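PDB 4FRX: anaerobically-induced outer membrane porin OprE from Pseudomonas aeruginosa, which forms a beta-barrel in the outer membrane that probably serves as a porin, letting small solutes cross. Local coordinates for residues N21-T26 with E39-G44; G88-L93 with G136-V141; A299-L304 with G338-Q343. All blocks are in the same frame, centred on the assembly; numbering follows the deposited sequence.

Interaction 1 of 3, residues N21-T26 with E39-G44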
ATOM      1  N   ASN A  21      -5.356  -5.242 -17.961  1.00 14.36           N
ATOM      2  CA  ASN A  21      -4.527  -4.695 -19.011  1.00  9.85           C
ATOM      3  C   ASN A  21      -3.989  -3.358 -18.519  1.00 16.84           C
ATOM      4  O   ASN A  21      -4.764  -2.443 -18.247  1.00 15.44           O
ATOM      5  CB  ASN A  21      -5.326  -4.545 -20.304  1.00 13.02           C
ATOM      6  CG  ASN A  21      -4.452  -4.179 -21.482  1.00 14.47           C
ATOM      7  OD1 ASN A  21      -4.210  -3.008 -21.740  1.00 16.09           O
ATOM      8  ND2 ASN A  21      -3.965  -5.188 -22.199  1.00 14.86           N
ATOM      9  N   PHE A  22      -2.666  -3.265 -18.384  1.00  8.82           N
ATOM     10  CA  PHE A  22      -2.021  -2.140 -17.705  1.00  8.33           C
ATOM     11  C   PHE A  22      -1.007  -1.414 -18.574  1.00 11.95           C
ATOM     12  O   PHE A  22      -0.004  -1.983 -19.005  1.00 11.57           O
ATOM     13  CB  PHE A  22      -1.333  -2.608 -16.409  1.00 12.21           C
ATOM     14  CG  PHE A  22      -0.714  -1.495 -15.614  1.00  9.58           C
ATOM     15  CD1 PHE A  22      -1.477  -0.772 -14.699  1.00 12.35           C
ATOM     16  CD2 PHE A  22       0.621  -1.159 -15.782  1.00  8.90           C
ATOM     17  CE1 PHE A  22      -0.913   0.272 -13.971  1.00 12.30           C
ATOM     18  CE2 PHE A  22       1.192  -0.120 -15.064  1.00 11.20           C
ATOM     19  CZ  PHE A  22       0.421   0.597 -14.148  1.00 11.76           C
ATOM     20  N   TYR A  23      -1.278  -0.139 -18.814  1.00 11.23           N
ATOM     21  CA  TYR A  23      -0.394   0.688 -19.597  1.00 13.61           C
ATOM     22  C   TYR A  23       0.138   1.824 -18.718  1.00  8.19           C
ATOM     23  O   TYR A  23      -0.625   2.457 -17.999  1.00 11.87           O
ATOM     24  CB  TYR A  23      -1.161   1.252 -20.789  1.00 11.06           C
ATOM     25  CG  TYR A  23      -0.370   2.275 -21.552  1.00 16.24           C
ATOM     26  CD1 TYR A  23       0.563   1.889 -22.508  1.00 19.00           C
ATOM     27  CD2 TYR A  23      -0.544   3.634 -21.310  1.00 20.78           C
ATOM     28  CE1 TYR A  23       1.295   2.833 -23.203  1.00 23.65           C
ATOM     29  CE2 TYR A  23       0.180   4.576 -21.997  1.00 24.24           C
ATOM     30  CZ  TYR A  23       1.095   4.174 -22.940  1.00 21.26           C
ATOM     31  OH  TYR A  23       1.808   5.134 -23.609  1.00 19.64           O
ATOM     32  N   ILE A  24       1.439   2.076 -18.765  1.00  9.81           N
ATOM     33  CA  ILE A  24       1.983   3.229 -18.062  1.00 10.80           C
ATOM     34  C   ILE A  24       2.990   4.013 -18.905  1.00 16.12           C
ATOM     35  O   ILE A  24       3.835   3.430 -19.599  1.00 14.97           O
ATOM     36  CB  ILE A  24       2.589   2.841 -16.673  1.00 13.42           C
ATOM     37  CG1 ILE A  24       3.068   4.081 -15.916  1.00 11.65           C
ATOM     38  CG2 ILE A  24       3.743   1.873 -16.818  1.00 17.59           C
ATOM     39  CD1 ILE A  24       3.468   3.784 -14.478  1.00 13.00           C
ATOM     40  N   ASN A  25       2.871   5.339 -18.877  1.00 10.21           N
ATOM     41  CA  ASN A  25       3.904   6.172 -19.476  1.00 14.36           C
ATOM     42  C   ASN A  25       4.364   7.252 -18.511  1.00 14.28           C
ATOM     43  O   ASN A  25       3.566   7.824 -17.777  1.00 15.07           O
ATOM     44  CB  ASN A  25       3.523   6.718 -20.874  1.00 15.81           C
ATOM     45  CG  ASN A  25       2.362   7.712 -20.854  1.00 32.68           C
ATOM     46  OD1 ASN A  25       2.269   8.583 -19.990  1.00 43.72           O
ATOM     47  ND2 ASN A  25       1.486   7.599 -21.843  1.00 38.37           N
ATOM     48  N   THR A  26       5.665   7.486 -18.492  1.00 11.97           N
ATOM     49  CA  THR A  26       6.231   8.465 -17.585  1.00 14.55           C
ATOM     50  C   THR A  26       7.116   9.423 -18.368  1.00 20.45           C
ATOM     51  O   THR A  26       7.796   9.036 -19.319  1.00 22.83           O
ATOM     52  CB  THR A  26       7.064   7.787 -16.482  1.00 20.02           C
ATOM     53  OG1 THR A  26       6.304   6.736 -15.880  1.00 23.67           O
ATOM     54  CG2 THR A  26       7.446   8.785 -15.403  1.00 32.23           C
ATOM     55  N   GLU A  39       7.749   3.937 -21.382  1.00 27.55           N
ATOM     56  CA  GLU A  39       6.429   3.404 -21.658  1.00 24.33           C
ATOM     57  C   GLU A  39       6.455   1.897 -21.445  1.00 21.80           C
ATOM     58  O   GLU A  39       7.371   1.232 -21.924  1.00 17.77           O
ATOM     59  CB  GLU A  39       6.075   3.729 -23.103  1.00 30.20           C
ATOM     60  CG  GLU A  39       4.675   3.394 -23.523  1.00 37.27           C
ATOM     61  CD  GLU A  39       4.449   3.693 -24.994  1.00 46.44           C
ATOM     62  OE1 GLU A  39       5.099   3.040 -25.840  1.00 53.23           O
ATOM     63  OE2 GLU A  39       3.625   4.581 -25.306  1.00 41.38           O
ATOM     64  N   GLU A  40       5.471   1.365 -20.716  1.00 15.46           N
ATOM     65  CA  GLU A  40       5.356  -0.086 -20.509  1.00 17.47           C
ATOM     66  C   GLU A  40       3.897  -0.528 -20.637  1.00 20.38           C
ATOM     67  O   GLU A  40       2.983   0.208 -20.262  1.00 15.66           O
ATOM     68  CB  GLU A  40       5.904  -0.503 -19.139  1.00 19.82           C
ATOM     69  CG  GLU A  40       7.389  -0.292 -18.947  1.00 22.61           C
ATOM     70  CD  GLU A  40       7.879  -0.743 -17.576  1.00 30.49           C
ATOM     71  OE1 GLU A  40       8.018   0.117 -16.676  1.00 28.64           O
ATOM     72  OE2 GLU A  40       8.139  -1.956 -17.400  1.00 38.71           O
ATOM     73  N   TRP A  41       3.681  -1.721 -21.176  1.00 14.80           N
ATOM     74  CA  TRP A  41       2.327  -2.218 -21.429  1.00 14.72           C
ATOM     75  C   TRP A  41       2.287  -3.730 -21.223  1.00 16.88           C
ATOM     76  O   TRP A  41       3.089  -4.469 -21.795  1.00 14.43           O
ATOM     77  CB  TRP A  41       1.922  -1.887 -22.864  1.00 12.74           C
ATOM     78  CG  TRP A  41       0.484  -2.099 -23.186  1.00 12.34           C
ATOM     79  CD1 TRP A  41      -0.565  -2.177 -22.302  1.00 14.50           C
ATOM     80  CD2 TRP A  41      -0.077  -2.256 -24.493  1.00 17.84           C
ATOM     81  NE1 TRP A  41      -1.741  -2.373 -22.990  1.00 13.43           N
ATOM     82  CE2 TRP A  41      -1.469  -2.421 -24.335  1.00 16.07           C
ATOM     83  CE3 TRP A  41       0.461  -2.273 -25.787  1.00 21.63           C
ATOM     84  CZ2 TRP A  41      -2.328  -2.610 -25.420  1.00 27.56           C
ATOM     85  CZ3 TRP A  41      -0.395  -2.462 -26.863  1.00 21.43           C
ATOM     86  CH2 TRP A  41      -1.772  -2.625 -26.672  1.00 28.19           C
ATOM     87  N   GLY A  42       1.358  -4.194 -20.398  1.00 10.02           N
ATOM     88  CA  GLY A  42       1.258  -5.610 -20.131  1.00 10.70           C
ATOM     89  C   GLY A  42      -0.162  -6.121 -19.973  1.00 14.13           C
ATOM     90  O   GLY A  42      -1.105  -5.366 -19.680  1.00 13.00           O
ATOM     91  N   GLN A  43      -0.312  -7.421 -20.172  1.00 10.99           N
ATOM     92  CA  GLN A  43      -1.557  -8.098 -19.859  1.00 11.45           C
ATOM     93  C   GLN A  43      -1.302  -8.977 -18.648  1.00 13.45           C
ATOM     94  O   GLN A  43      -0.366  -9.772 -18.643  1.00  7.99           O
ATOM     95  CB  GLN A  43      -2.021  -8.964 -21.027  1.00 12.04           C
ATOM     96  CG  GLN A  43      -3.291  -9.699 -20.715  1.00  8.95           C
ATOM     97  CD  GLN A  43      -4.412  -8.736 -20.438  1.00 15.12           C
ATOM     98  OE1 GLN A  43      -4.601  -7.777 -21.187  1.00 18.34           O
ATOM     99  NE2 GLN A  43      -5.154  -8.966 -19.350  1.00 14.93           N
ATOM    100  N   GLY A  44      -2.132  -8.831 -17.618  1.00 14.53           N
ATOM    101  CA  GLY A  44      -1.925  -9.572 -16.386  1.00 13.31           C
ATOM    102  C   GLY A  44      -3.067 -10.536 -16.114  1.00 14.49           C
ATOM    103  O   GLY A  44      -4.205 -10.286 -16.509  1.00 14.51           O
TER
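Asn21 meets two side chains of the antiparallel strand 39-44 with the two ends of its amide. Its OD1 accepts from Trp41 NE1 at 2.8 Å, the oxygen lying close to the indole plane, and its ND2 gives a nearly straight bond (170°) to Gln43 OE1 at 2.9 Å. An amide suits this place because it can accept from one neighbour and donate to the next. Phe22 pairs with Gly42 through two backbone hydrogen bonds and sends its ring to the other face of the sheet; glycine opposite adds no side chain beside that ring. Tyr23 returns to the face of Asn21 and sits in a non-hydrogen-bonded pair with Trp41. With CG anti to the backbone nitrogen (chi1 172°), its ring reaches along the partner strand, presenting an edge to the face of the Trp41 five-membered ring in a T-shaped stack, planes 80° apart. The phenol OH goes on to give a short bond of 2.5 Å to Glu39 OE2, met on the anti side of the carboxylate, and it also accepts from Asn25 ND2 at 3.0 Å. Two partners thus fix the rotation of the hydroxyl. Ile24 exchanges backbone bonds with Glu40, and its CG2 lies 4.0 Å from Glu40 CB, the two side chains running side by side, while the Glu40 carboxylate turns to the backbone nitrogens of Gly88 and Thr89. Asn25 packs its CB loosely on Glu39 CG, while its OD1 accepts from Asn426 ND2 on the neighbouring strand. The two strands form a hairpin within the barrel wall: strand 423-434 hydrogen-bonds to the far edge of 17-28, strand 59-71 continues the wall beyond 37-50, and loop residues Arg137 and Leu138 cover Ile24 and Phe22.

Interaction 2 of 3, residues G88-L93 with G136-V141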
ATOM      1  N   GLY A  88      10.516   0.185 -16.312  1.00 44.67           N
ATOM      2  CA  GLY A  88      11.278  -0.703 -15.452  1.00 37.24           C
ATOM      3  C   GLY A  88      10.602  -0.978 -14.123  1.00 37.21           C
ATOM      4  O   GLY A  88      11.235  -1.477 -13.195  1.00 45.03           O
ATOM      5  N   THR A  89       9.319  -0.651 -14.020  1.00 26.03           N
ATOM      6  CA  THR A  89       8.579  -0.894 -12.786  1.00 17.36           C
ATOM      7  C   THR A  89       7.477  -1.925 -12.987  1.00 16.15           C
ATOM      8  O   THR A  89       6.844  -2.357 -12.029  1.00 19.16           O
ATOM      9  CB  THR A  89       7.970   0.415 -12.184  1.00 29.00           C
ATOM     10  OG1 THR A  89       7.152   1.073 -13.160  1.00 21.28           O
ATOM     11  CG2 THR A  89       9.074   1.377 -11.715  1.00 29.82           C
ATOM     12  N   VAL A  90       7.246  -2.323 -14.235  1.00 16.20           N
ATOM     13  CA  VAL A  90       6.213  -3.305 -14.522  1.00 13.31           C
ATOM     14  C   VAL A  90       6.772  -4.728 -14.659  1.00 13.17           C
ATOM     15  O   VAL A  90       6.243  -5.652 -14.054  1.00 13.79           O
ATOM     16  CB  VAL A  90       5.408  -2.944 -15.777  1.00 13.71           C
ATOM     17  CG1 VAL A  90       4.266  -3.919 -15.967  1.00 18.19           C
ATOM     18  CG2 VAL A  90       4.871  -1.517 -15.670  1.00 18.72           C
ATOM     19  N   PHE A  91       7.832  -4.888 -15.457  1.00 14.04           N
ATOM     20  CA  PHE A  91       8.431  -6.199 -15.774  1.00 17.46           C
ATOM     21  C   PHE A  91       9.856  -6.366 -15.250  1.00 20.23           C
ATOM     22  O   PHE A  91      10.637  -5.422 -15.275  1.00 19.18           O
ATOM     23  CB  PHE A  91       8.453  -6.404 -17.300  1.00 17.38           C
ATOM     24  CG  PHE A  91       7.092  -6.604 -17.888  1.00 19.07           C
ATOM     25  CD1 PHE A  91       6.509  -7.853 -17.874  1.00 16.45           C
ATOM     26  CD2 PHE A  91       6.383  -5.539 -18.416  1.00 21.76           C
ATOM     27  CE1 PHE A  91       5.238  -8.048 -18.373  1.00 21.69           C
ATOM     28  CE2 PHE A  91       5.116  -5.726 -18.933  1.00 15.33           C
ATOM     29  CZ  PHE A  91       4.543  -6.976 -18.902  1.00 20.34           C
ATOM     30  N   PRO A  92      10.208  -7.580 -14.797  1.00 19.76           N
ATOM     31  CA  PRO A  92      11.609  -7.856 -14.463  1.00 20.46           C
ATOM     32  C   PRO A  92      12.486  -7.853 -15.720  1.00 20.26           C
ATOM     33  O   PRO A  92      11.949  -7.894 -16.828  1.00 16.82           O
ATOM     34  CB  PRO A  92      11.562  -9.259 -13.854  1.00 19.34           C
ATOM     35  CG  PRO A  92      10.320  -9.878 -14.403  1.00 20.22           C
ATOM     36  CD  PRO A  92       9.339  -8.755 -14.615  1.00 15.40           C
ATOM     37  N   LEU A  93      13.806  -7.797 -15.543  1.00 18.79           N
ATOM     38  CA  LEU A  93      14.746  -7.734 -16.658  1.00 25.51           C
ATOM     39  C   LEU A  93      15.432  -9.074 -16.903  1.00 31.07           C
ATOM     40  O   LEU A  93      15.604  -9.876 -15.979  1.00 25.62           O
ATOM     41  CB  LEU A  93      15.830  -6.682 -16.392  1.00 30.80           C
ATOM     42  CG  LEU A  93      15.563  -5.184 -16.596  1.00 39.22           C
ATOM     43  CD1 LEU A  93      14.510  -4.648 -15.647  1.00 38.89           C
ATOM     44  CD2 LEU A  93      16.861  -4.400 -16.427  1.00 38.42           C
ATOM     45  N   GLY A 136       0.336  -1.108  -7.563  1.00 11.57           N
ATOM     46  CA  GLY A 136       0.310   0.038  -8.453  1.00 15.31           C
ATOM     47  C   GLY A 136       0.726  -0.243  -9.889  1.00 13.11           C
ATOM     48  O   GLY A 136       0.794   0.683 -10.701  1.00 12.33           O
ATOM     49  N   ARG A 137       1.023  -1.502 -10.212  1.00  9.25           N
ATOM     50  CA  ARG A 137       1.449  -1.823 -11.574  1.00 11.65           C
ATOM     51  C   ARG A 137       0.632  -2.981 -12.129  1.00  8.48           C
ATOM     52  O   ARG A 137      -0.591  -2.950 -12.062  1.00 11.23           O
ATOM     53  CB  ARG A 137       2.958  -2.089 -11.651  1.00 10.11           C
ATOM     54  CG  ARG A 137       3.844  -0.863 -11.274  1.00  6.57           C
ATOM     55  CD  ARG A 137       3.667   0.315 -12.243  1.00  9.98           C
ATOM     56  NE  ARG A 137       4.567   1.435 -11.915  1.00 13.07           N
ATOM     57  CZ  ARG A 137       4.260   2.442 -11.098  1.00 14.16           C
ATOM     58  NH1 ARG A 137       3.077   2.485 -10.507  1.00 12.09           N
ATOM     59  NH2 ARG A 137       5.145   3.410 -10.868  1.00 14.83           N
ATOM     60  N   LEU A 138       1.301  -4.000 -12.657  1.00  3.09           N
ATOM     61  CA  LEU A 138       0.582  -5.091 -13.341  1.00 10.21           C
ATOM     62  C   LEU A 138       0.159  -6.218 -12.410  1.00 13.02           C
ATOM     63  O   LEU A 138      -0.986  -6.698 -12.468  1.00 13.24           O
ATOM     64  CB  LEU A 138       1.443  -5.661 -14.484  1.00 10.24           C
ATOM     65  CG  LEU A 138       0.797  -6.699 -15.408  1.00 15.47           C
ATOM     66  CD1 LEU A 138      -0.423  -6.110 -16.105  1.00 14.23           C
ATOM     67  CD2 LEU A 138       1.806  -7.214 -16.442  1.00 22.38           C
ATOM     68  N   LEU A 139       1.093  -6.651 -11.567  1.00  9.56           N
ATOM     69  CA  LEU A 139       0.845  -7.740 -10.631  1.00 11.58           C
ATOM     70  C   LEU A 139       1.166  -7.226  -9.227  1.00 10.44           C
ATOM     71  O   LEU A 139       2.058  -6.407  -9.056  1.00  8.59           O
ATOM     72  CB  LEU A 139       1.709  -8.965 -10.976  1.00  6.87           C
ATOM     73  CG  LEU A 139       1.535  -9.564 -12.390  1.00  9.63           C
ATOM     74  CD1 LEU A 139       2.519 -10.698 -12.647  1.00 10.45           C
ATOM     75  CD2 LEU A 139       0.111 -10.064 -12.578  1.00  8.23           C
ATOM     76  N   PRO A 140       0.416  -7.688  -8.227  1.00 11.36           N
ATOM     77  CA  PRO A 140       0.578  -7.182  -6.863  1.00 11.70           C
ATOM     78  C   PRO A 140       1.803  -7.705  -6.117  1.00 12.76           C
ATOM     79  O   PRO A 140       2.351  -8.779  -6.419  1.00  8.54           O
ATOM     80  CB  PRO A 140      -0.690  -7.676  -6.162  1.00 15.89           C
ATOM     81  CG  PRO A 140      -1.067  -8.924  -6.936  1.00 18.03           C
ATOM     82  CD  PRO A 140      -0.738  -8.595  -8.354  1.00 12.09           C
ATOM     83  N   VAL A 141       2.227  -6.914  -5.135  1.00  9.23           N
ATOM     84  CA  VAL A 141       3.202  -7.359  -4.153  1.00  9.71           C
ATOM     85  C   VAL A 141       2.576  -8.449  -3.302  1.00  6.93           C
ATOM     86  O   VAL A 141       1.384  -8.391  -2.994  1.00  6.88           O
ATOM     87  CB  VAL A 141       3.640  -6.185  -3.231  1.00 16.01           C
ATOM     88  CG1 VAL A 141       4.450  -6.688  -2.017  1.00 13.29           C
ATOM     89  CG2 VAL A 141       4.431  -5.134  -4.016  1.00  8.32           C
TER
HETATM   90  O   HOH W   1       4.158  -5.333 -12.296  1.00 11.13           O
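Thr89 and Arg137 make the direct polar bond between these two loops. Arg137 NE donates to Thr89 OG1 at 2.9 Å, almost straight (169°) and with the oxygen in the guanidinium plane, so the small hydroxyl fits the edge of the flat group. The arginine chain is bent at chi2 (-64°), which brings NE back to the threonine, and its NH1 also donates to Gly136 O at 2.9 Å, from above that carbonyl plane.

A water makes the second polar link: it donates to Val90 O at 2.7 Å and accepts from Leu138 N at 3.2 Å, joining the two backbones.

Val90 CG1 lies 3.6 Å from Leu138 CB, the side chains crossing at about a right angle, and Leu138 CD2 reaches Phe91 CZ at 3.7 Å. Branched aliphatic groups and a ring suit this buried place, where Phe91 also meets the ring of Phe103.

The loops, one after strand 59-71 and one before strand 142-150, are thus fastened together against Phe22 and Ile24 of strand 17-28, consistent with the inward-folded loops that narrow porin channels. Thr89 O is buried with no partner in the model, and Arg137 CG packs against it. Arg137 NH2 makes a long, weak ion pair with Glu425 and NH1 lies close to Arg427, so the neutral hydroxyl and carbonyl probably do much to position its charge.

Interaction 3 of 3, residues A299-L304 with G338-Q343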
ATOM      1  N   ALA A 299     -10.388  18.098   2.744  1.00  8.23           N
ATOM      2  CA  ALA A 299      -9.219  18.909   3.073  1.00 13.31           C
ATOM      3  C   ALA A 299      -8.418  18.212   4.162  1.00  8.66           C
ATOM      4  O   ALA A 299      -8.985  17.710   5.113  1.00  9.63           O
ATOM      5  CB  ALA A 299      -9.638  20.302   3.525  1.00 14.53           C
ATOM      6  N   GLY A 300      -7.092  18.186   4.031  1.00 11.09           N
ATOM      7  CA  GLY A 300      -6.292  17.427   4.978  1.00 15.64           C
ATOM      8  C   GLY A 300      -4.964  18.088   5.288  1.00  6.87           C
ATOM      9  O   GLY A 300      -4.485  18.906   4.514  1.00 10.73           O
ATOM     10  N   TYR A 301      -4.373  17.728   6.422  1.00  6.82           N
ATOM     11  CA  TYR A 301      -3.061  18.242   6.773  1.00  9.35           C
ATOM     12  C   TYR A 301      -2.279  17.133   7.432  1.00  8.79           C
ATOM     13  O   TYR A 301      -2.838  16.320   8.156  1.00  8.36           O
ATOM     14  CB  TYR A 301      -3.170  19.461   7.692  1.00 13.84           C
ATOM     15  CG  TYR A 301      -1.970  20.369   7.591  1.00 12.82           C
ATOM     16  CD1 TYR A 301      -1.905  21.355   6.617  1.00 13.70           C
ATOM     17  CD2 TYR A 301      -0.885  20.216   8.444  1.00 11.87           C
ATOM     18  CE1 TYR A 301      -0.796  22.179   6.503  1.00 19.23           C
ATOM     19  CE2 TYR A 301       0.224  21.048   8.340  1.00 13.78           C
ATOM     20  CZ  TYR A 301       0.262  22.020   7.369  1.00 20.00           C
ATOM     21  OH  TYR A 301       1.375  22.836   7.265  1.00 19.20           O
ATOM     22  N   GLN A 302      -0.986  17.077   7.130  1.00 12.61           N
ATOM     23  CA  GLN A 302      -0.102  16.086   7.709  1.00  7.08           C
ATOM     24  C   GLN A 302       1.204  16.750   8.139  1.00  4.31           C
ATOM     25  O   GLN A 302       1.764  17.533   7.396  1.00  8.92           O
ATOM     26  CB  GLN A 302       0.212  15.037   6.654  1.00 10.43           C
ATOM     27  CG  GLN A 302       1.173  13.959   7.115  1.00  5.93           C
ATOM     28  CD  GLN A 302       1.321  12.905   6.059  1.00  6.87           C
ATOM     29  OE1 GLN A 302       0.492  12.004   5.955  1.00 12.08           O
ATOM     30  NE2 GLN A 302       2.352  13.046   5.219  1.00 10.49           N
ATOM     31  N   ILE A 303       1.683  16.401   9.327  1.00  4.24           N
ATOM     32  CA  ILE A 303       2.916  16.953   9.853  1.00  9.07           C
ATOM     33  C   ILE A 303       3.892  15.825  10.188  1.00 11.23           C
ATOM     34  O   ILE A 303       3.550  14.922  10.943  1.00 10.26           O
ATOM     35  CB  ILE A 303       2.631  17.759  11.134  1.00  4.60           C
ATOM     36  CG1 ILE A 303       1.681  18.919  10.818  1.00 11.39           C
ATOM     37  CG2 ILE A 303       3.943  18.233  11.784  1.00  6.50           C
ATOM     38  CD1 ILE A 303       1.163  19.626  12.061  1.00 20.72           C
ATOM     39  N   LEU A 304       5.102  15.885   9.629  1.00  8.26           N
ATOM     40  CA  LEU A 304       6.166  14.944   9.974  1.00  7.34           C
ATOM     41  C   LEU A 304       7.234  15.661  10.763  1.00  5.39           C
ATOM     42  O   LEU A 304       7.791  16.647  10.287  1.00 10.30           O
ATOM     43  CB  LEU A 304       6.842  14.402   8.716  1.00  4.16           C
ATOM     44  CG  LEU A 304       5.939  13.747   7.683  1.00 11.82           C
ATOM     45  CD1 LEU A 304       6.795  12.929   6.710  1.00 15.65           C
ATOM     46  CD2 LEU A 304       4.931  12.875   8.372  1.00 10.73           C
ATOM     47  N   GLY A 338      10.671  16.164   8.121  1.00  8.21           N
ATOM     48  CA  GLY A 338      10.321  17.559   8.315  1.00  8.86           C
ATOM     49  C   GLY A 338       9.106  18.042   7.549  1.00 11.50           C
ATOM     50  O   GLY A 338       8.561  19.093   7.852  1.00  9.41           O
ATOM     51  N   GLU A 339       8.650  17.261   6.582  1.00  8.78           N
ATOM     52  CA  GLU A 339       7.685  17.762   5.609  1.00  6.30           C
ATOM     53  C   GLU A 339       6.274  17.965   6.198  1.00  7.01           C
ATOM     54  O   GLU A 339       5.722  17.075   6.832  1.00  6.29           O
ATOM     55  CB  GLU A 339       7.638  16.813   4.411  1.00 12.92           C
ATOM     56  CG  GLU A 339       6.891  17.353   3.200  1.00 11.02           C
ATOM     57  CD  GLU A 339       7.086  16.494   1.959  1.00 10.77           C
ATOM     58  OE1 GLU A 339       7.640  15.367   2.061  1.00  9.02           O
ATOM     59  OE2 GLU A 339       6.688  16.957   0.866  1.00 11.76           O
ATOM     60  N   ARG A 340       5.710  19.150   5.981  1.00 10.23           N
ATOM     61  CA  ARG A 340       4.311  19.402   6.286  1.00 12.90           C
ATOM     62  C   ARG A 340       3.586  19.482   4.965  1.00  7.97           C
ATOM     63  O   ARG A 340       4.063  20.139   4.053  1.00 10.82           O
ATOM     64  CB  ARG A 340       4.145  20.743   7.009  1.00 12.75           C
ATOM     65  CG  ARG A 340       4.645  20.774   8.438  1.00 13.24           C
ATOM     66  CD  ARG A 340       6.034  21.375   8.571  1.00 15.89           C
ATOM     67  NE  ARG A 340       6.344  21.572   9.989  1.00 16.21           N
ATOM     68  CZ  ARG A 340       6.754  20.598  10.793  1.00 21.60           C
ATOM     69  NH1 ARG A 340       6.989  20.848  12.071  1.00 23.39           N
ATOM     70  NH2 ARG A 340       6.924  19.365  10.315  1.00 21.12           N
ATOM     71  N   THR A 341       2.411  18.853   4.877  1.00 10.18           N
ATOM     72  CA  THR A 341       1.695  18.756   3.616  1.00  8.48           C
ATOM     73  C   THR A 341       0.218  19.080   3.807  1.00  4.37           C
ATOM     74  O   THR A 341      -0.433  18.491   4.651  1.00  8.57           O
ATOM     75  CB  THR A 341       1.825  17.332   3.024  1.00  8.54           C
ATOM     76  OG1 THR A 341       3.213  16.989   2.903  1.00 13.81           O
ATOM     77  CG2 THR A 341       1.189  17.247   1.648  1.00  8.13           C
ATOM     78  N   TRP A 342      -0.300  20.029   3.033  1.00  7.15           N
ATOM     79  CA  TRP A 342      -1.741  20.226   2.974  1.00  9.69           C
ATOM     80  C   TRP A 342      -2.301  19.644   1.676  1.00  4.89           C
ATOM     81  O   TRP A 342      -1.581  19.487   0.692  1.00  5.78           O
ATOM     82  CB  TRP A 342      -2.124  21.703   3.134  1.00  9.49           C
ATOM     83  CG  TRP A 342      -1.655  22.638   2.054  1.00 12.81           C
ATOM     84  CD1 TRP A 342      -0.520  23.399   2.072  1.00 14.74           C
ATOM     85  CD2 TRP A 342      -2.334  22.968   0.832  1.00 12.17           C
ATOM     86  NE1 TRP A 342      -0.439  24.163   0.931  1.00 12.24           N
ATOM     87  CE2 TRP A 342      -1.535  23.913   0.148  1.00 14.02           C
ATOM     88  CE3 TRP A 342      -3.521  22.532   0.227  1.00 11.41           C
ATOM     89  CZ2 TRP A 342      -1.893  24.444  -1.091  1.00 15.69           C
ATOM     90  CZ3 TRP A 342      -3.874  23.068  -1.019  1.00 16.15           C
ATOM     91  CH2 TRP A 342      -3.064  24.011  -1.655  1.00 19.02           C
ATOM     92  N   GLN A 343      -3.574  19.297   1.682  1.00 10.94           N
ATOM     93  CA  GLN A 343      -4.169  18.722   0.490  1.00 10.67           C
ATOM     94  C   GLN A 343      -5.641  19.056   0.402  1.00 10.45           C
ATOM     95  O   GLN A 343      -6.310  19.259   1.417  1.00  8.43           O
ATOM     96  CB  GLN A 343      -3.980  17.205   0.468  1.00  7.00           C
ATOM     97  CG  GLN A 343      -4.732  16.478   1.585  1.00  8.34           C
ATOM     98  CD  GLN A 343      -4.566  14.982   1.493  1.00  9.41           C
ATOM     99  OE1 GLN A 343      -5.438  14.274   0.990  1.00 13.37           O
ATOM    100  NE2 GLN A 343      -3.440  14.491   1.979  1.00  7.36           N
TER
HETATM  101  O   HOH W   2       4.063  15.390   4.985  1.00 11.25           O
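Glu339 O is gripped twice: Leu304 N donates to it at 3.1 Å and a water at 3.0 Å. That water also accepts from Thr341 OG1 at 2.8 Å and from Gln302 NE2, which further bonds Thr327 OG1, so the two strands share a polar junction on the face that holds Gln302 and Thr341. Backbone pairs Gln302 with Thr341 and Gly300 with Gln343 each exchange two hydrogen bonds. Glycine suits position 300, for Gln343 CG packs close over it, 3.8 Å from Gly300 N, where a side chain would stand.

The face with Tyr301, Trp342, Ile303 and Arg340 mixes aromatic, aliphatic and charged groups. Tyr301 lays one ring face over Thr341 O, sets CD1 3.5 Å from Trp342 CB, and carries its OH beside Arg340 CB; chi1 of 64° swings the Trp342 indole away, to meet Tyr364. Arg340 bends at chi2, placing its guanidinium over the Ile303 CG2 methyl; NH2 makes a weak bond to Leu304 O at 2.9 Å, while NH1 bonds Asn305. Such neighbouring antiparallel strands close a barrel wall, as in outer membrane porins: one face carries exposed Tyr301 and Trp342, the other meets Leu325, Ile326 and Phe334 of the long intervening loop.

Interactions 1 and 3 both pair neighbouring antiparallel strands of the barrel wall, and both are partly buried; interaction 2 is a buried contact between two loops. The centres of interactions 1 and 3 lie about 31 Å apart, in different parts of the wall, but interaction 2 touches interaction 1 through the Glu40 carboxylate, which reaches the 88-93 loop, and the Phe22 ring, which packs near Gly136. Strand pairing lets the wall contacts rest on regular backbone bonds, supplemented by side-chain bonds and an aromatic stack in interaction 1 and by a water and an arginine in interaction 3. The loops, lacking that regularity, rely on one side-chain bond, one bridging water and aliphatic packing.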